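Long-range contact in purine phosphoribosyltransferase (Pyrococcus horikoshii, PDB 1VDM), which probably transfers glycosyl groups, as a purine phosphoribosyltransferase of the type I phosphoribosyltransferase family: residues K54-K62 against K97-E105. Numbering follows the deposited sequence.
Sequences KVIDVKFYK and KTLEVVIEE
K97 leaves its backbone with CG opposite the N (chi1 -173°) and turns at chi3 (58°), which lays its chain over one face of the F60 ring. The ring, with CG anti to its own carbonyl carbon and beside the backbone N, stands up from the strand to meet it. K97 CE makes a CH-pi contact 3.6 Å from the F60 ring centroid, and K97 NZ, 4.2 Å from that centroid, adds a cation-pi interaction. Phenylalanine offers a flat apolar face for both methylenes and ammonium; lysine suits the exposed side, its NZ also in a long, weak ion pair with E69. T98 serves two neighbours: OG1 lies at the ring's edge, 3.6 Å from F60 CE1, and the methyl CG2 meets V58. Were F60 replaced by alanine, the K97 chain would probably lose its aromatic platform and a gap would open beside V101. Deeper in, beta-branched residues, at home on a strand, fill the interface: V58 sends CG1 to V101 CG1 (4.0 Å) and CG2 to V102 CG2 (3.9 Å), and I56 CD1 packs on CB and CG of E105, whose carboxylate pairs with K108. V102 also reaches V33 of the adjoining strand 29-33 and I88 of strand 85-90 beyond. With no hydrogen bond across it, side-chain packing joins 54-61 and 97-105, axes 9.1 Å apart at 130°, in the helix-on-sheet layering of the type I phosphoribosyltransferase fold.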
loop_
_atom_site.group_PDB
_atom_site.type_symbol
_atom_site.label_atom_id
_atom_site.label_comp_id
_atom_site.label_asym_id
_atom_site.label_seq_id
_atom_site.Cartn_x
_atom_site.Cartn_y
_atom_site.Cartn_z
ATOM N N LYS G 54 27.215 24.081 8.957
ATOM C CA LYS G 54 28.425 24.356 8.200
ATOM C C LYS G 54 29.370 23.166 8.363
ATOM O O LYS G 54 29.466 22.582 9.443
ATOM C CB LYS G 54 29.081 25.650 8.688
ATOM C CG LYS G 54 28.353 26.894 8.205
ATOM C CD LYS G 54 29.055 28.174 8.618
ATOM C CE LYS G 54 28.359 29.393 8.018
ATOM N NZ LYS G 54 28.339 29.354 6.527
ATOM N N VAL G 55 30.043 22.789 7.282
ATOM C CA VAL G 55 30.954 21.659 7.338
ATOM C C VAL G 55 32.421 22.040 7.181
ATOM O O VAL G 55 32.787 22.842 6.317
ATOM C CB VAL G 55 30.602 20.618 6.265
ATOM C CG1 VAL G 55 31.621 19.492 6.272
ATOM C CG2 VAL G 55 29.212 20.067 6.527
ATOM N N ILE G 56 33.258 21.464 8.036
ATOM C CA ILE G 56 34.692 21.708 7.971
ATOM C C ILE G 56 35.408 20.361 7.995
ATOM O O ILE G 56 34.987 19.442 8.697
ATOM C CB ILE G 56 35.182 22.583 9.153
ATOM C CG1 ILE G 56 36.600 23.083 8.860
ATOM C CG2 ILE G 56 35.143 21.788 10.455
ATOM C CD1 ILE G 56 37.045 24.252 9.725
ATOM N N ASP G 57 36.468 20.239 7.203
ATOM C CA ASP G 57 37.247 19.002 7.153
ATOM C C ASP G 57 38.715 19.343 7.364
ATOM O O ASP G 57 39.308 20.098 6.590
ATOM C CB ASP G 57 37.068 18.295 5.800
ATOM C CG ASP G 57 37.460 16.813 5.843
ATOM O OD1 ASP G 57 37.227 16.106 4.831
ATOM O OD2 ASP G 57 37.991 16.351 6.882
ATOM N N VAL G 58 39.288 18.797 8.429
ATOM C CA VAL G 58 40.692 19.031 8.743
ATOM C C VAL G 58 41.460 17.729 8.559
ATOM O O VAL G 58 41.041 16.676 9.037
ATOM C CB VAL G 58 40.864 19.528 10.190
ATOM C CG1 VAL G 58 42.327 19.802 10.471
ATOM C CG2 VAL G 58 40.042 20.789 10.405
ATOM N N LYS G 59 42.581 17.801 7.857
ATOM C CA LYS G 59 43.380 16.607 7.621
ATOM C C LYS G 59 44.844 16.827 8.006
ATOM O O LYS G 59 45.347 17.942 8.026
ATOM C CB LYS G 59 43.281 16.250 6.138
ATOM C CG LYS G 59 42.672 14.863 5.915
ATOM C CD LYS G 59 41.882 14.780 4.608
ATOM C CE LYS G 59 40.372 14.659 4.842
ATOM N NZ LYS G 59 39.651 15.291 3.740
ATOM N N PHE G 60 45.535 15.740 8.334
ATOM C CA PHE G 60 46.930 15.882 8.753
ATOM C C PHE G 60 47.900 15.057 7.888
ATOM O O PHE G 60 47.672 13.894 7.572
ATOM C CB PHE G 60 47.034 15.444 10.215
ATOM C CG PHE G 60 46.361 16.449 11.100
ATOM C CD1 PHE G 60 45.030 16.268 11.454
ATOM C CD2 PHE G 60 47.073 17.534 11.584
ATOM C CE1 PHE G 60 44.411 17.178 12.299
ATOM C CE2 PHE G 60 46.447 18.442 12.434
ATOM C CZ PHE G 60 45.116 18.268 12.794
ATOM N N TYR G 61 48.997 15.730 7.465
ATOM C CA TYR G 61 50.098 15.069 6.778
ATOM C C TYR G 61 51.415 15.248 7.538
ATOM O O TYR G 61 51.544 16.066 8.441
ATOM C CB TYR G 61 50.199 15.663 5.371
ATOM C CG TYR G 61 48.867 15.615 4.702
ATOM C CD1 TYR G 61 48.362 16.754 4.079
ATOM C CD2 TYR G 61 48.139 14.424 4.653
ATOM C CE1 TYR G 61 47.155 16.701 3.398
ATOM C CE2 TYR G 61 46.927 14.374 3.980
ATOM C CZ TYR G 61 46.435 15.505 3.355
ATOM O OH TYR G 61 45.253 15.450 2.642
ATOM N N LYS G 62 52.403 14.413 7.173
ATOM C CA LYS G 62 53.654 14.411 7.923
ATOM C C LYS G 62 54.484 15.671 7.665
ATOM O O LYS G 62 55.225 16.150 8.515
ATOM C CB LYS G 62 54.446 13.163 7.538
ATOM C CG LYS G 62 53.985 11.927 8.314
ATOM C CD LYS G 62 54.965 11.542 9.424
ATOM C CE LYS G 62 56.208 10.826 8.886
ATOM N NZ LYS G 62 57.310 10.971 9.836
ATOM N N LYS G 97 43.544 17.640 18.844
ATOM C CA LYS G 97 44.306 18.163 17.732
ATOM C C LYS G 97 43.385 18.854 16.722
ATOM O O LYS G 97 43.532 20.046 16.452
ATOM C CB LYS G 97 45.063 17.002 17.083
ATOM C CG LYS G 97 46.048 17.374 15.993
ATOM C CD LYS G 97 46.651 16.110 15.373
ATOM C CE LYS G 97 45.567 15.193 14.798
ATOM N NZ LYS G 97 46.110 13.913 14.261
ATOM N N THR G 98 42.423 18.108 16.185
ATOM C CA THR G 98 41.498 18.649 15.194
ATOM C C THR G 98 40.654 19.796 15.735
ATOM O O THR G 98 40.476 20.820 15.070
ATOM C CB THR G 98 40.549 17.556 14.666
ATOM O OG1 THR G 98 41.316 16.485 14.105
ATOM C CG2 THR G 98 39.643 18.121 13.592
ATOM N N LEU G 99 40.136 19.621 16.946
ATOM C CA LEU G 99 39.309 20.647 17.556
ATOM C C LEU G 99 40.005 21.999 17.684
ATOM O O LEU G 99 39.402 23.036 17.399
ATOM C CB LEU G 99 38.797 20.170 18.917
ATOM C CG LEU G 99 37.630 19.179 18.826
ATOM C CD1 LEU G 99 37.214 18.695 20.201
ATOM C CD2 LEU G 99 36.464 19.864 18.140
ATOM N N GLU G 100 41.268 22.008 18.097
ATOM C CA GLU G 100 41.977 23.280 18.223
ATOM C C GLU G 100 42.064 24.002 16.882
ATOM O O GLU G 100 41.913 25.222 16.817
ATOM C CB GLU G 100 43.376 23.067 18.813
ATOM C CG GLU G 100 43.340 22.774 20.306
ATOM C CD GLU G 100 44.717 22.701 20.943
ATOM O OE1 GLU G 100 44.782 22.459 22.172
ATOM O OE2 GLU G 100 45.727 22.884 20.224
ATOM N N VAL G 101 42.297 23.255 15.810
ATOM C CA VAL G 101 42.371 23.863 14.488
ATOM C C VAL G 101 41.014 24.471 14.129
ATOM O O VAL G 101 40.937 25.563 13.566
ATOM C CB VAL G 101 42.733 22.827 13.415
ATOM C CG1 VAL G 101 42.806 23.497 12.052
ATOM C CG2 VAL G 101 44.059 22.171 13.753
ATOM N N VAL G 102 39.942 23.753 14.462
ATOM C CA VAL G 102 38.585 24.215 14.171
ATOM C C VAL G 102 38.185 25.427 15.010
ATOM O O VAL G 102 37.454 26.291 14.534
ATOM C CB VAL G 102 37.549 23.081 14.391
ATOM C CG1 VAL G 102 36.152 23.589 14.125
ATOM C CG2 VAL G 102 37.858 21.925 13.475
ATOM N N ILE G 103 38.655 25.499 16.250
ATOM C CA ILE G 103 38.316 26.632 17.099
ATOM C C ILE G 103 38.987 27.895 16.579
ATOM O O ILE G 103 38.540 29.004 16.857
ATOM C CB ILE G 103 38.739 26.393 18.558
ATOM C CG1 ILE G 103 38.011 25.164 19.104
ATOM C CG2 ILE G 103 38.402 27.606 19.409
ATOM C CD1 ILE G 103 38.365 24.828 20.529
ATOM N N GLU G 104 40.057 27.724 15.809
ATOM C CA GLU G 104 40.780 28.862 15.247
ATOM C C GLU G 104 40.128 29.369 13.966
ATOM O O GLU G 104 40.243 30.545 13.624
ATOM C CB GLU G 104 42.241 28.486 14.973
ATOM C CG GLU G 104 43.133 28.541 16.203
ATOM C CD GLU G 104 43.442 29.967 16.640
ATOM O OE1 GLU G 104 43.976 30.146 17.757
ATOM O OE2 GLU G 104 43.159 30.908 15.862
ATOM N N GLU G 105 39.457 28.480 13.248
ATOM C CA GLU G 105 38.783 28.880 12.022
ATOM C C GLU G 105 37.458 29.556 12.386
ATOM O O GLU G 105 36.945 30.398 11.644
ATOM C CB GLU G 105 38.533 27.656 11.135
ATOM C CG GLU G 105 39.806 26.966 10.666
ATOM C CD GLU G 105 40.731 27.904 9.913
ATOM O OE1 GLU G 105 40.300 28.466 8.882
ATOM O OE2 GLU G 105 41.888 28.082 10.355
#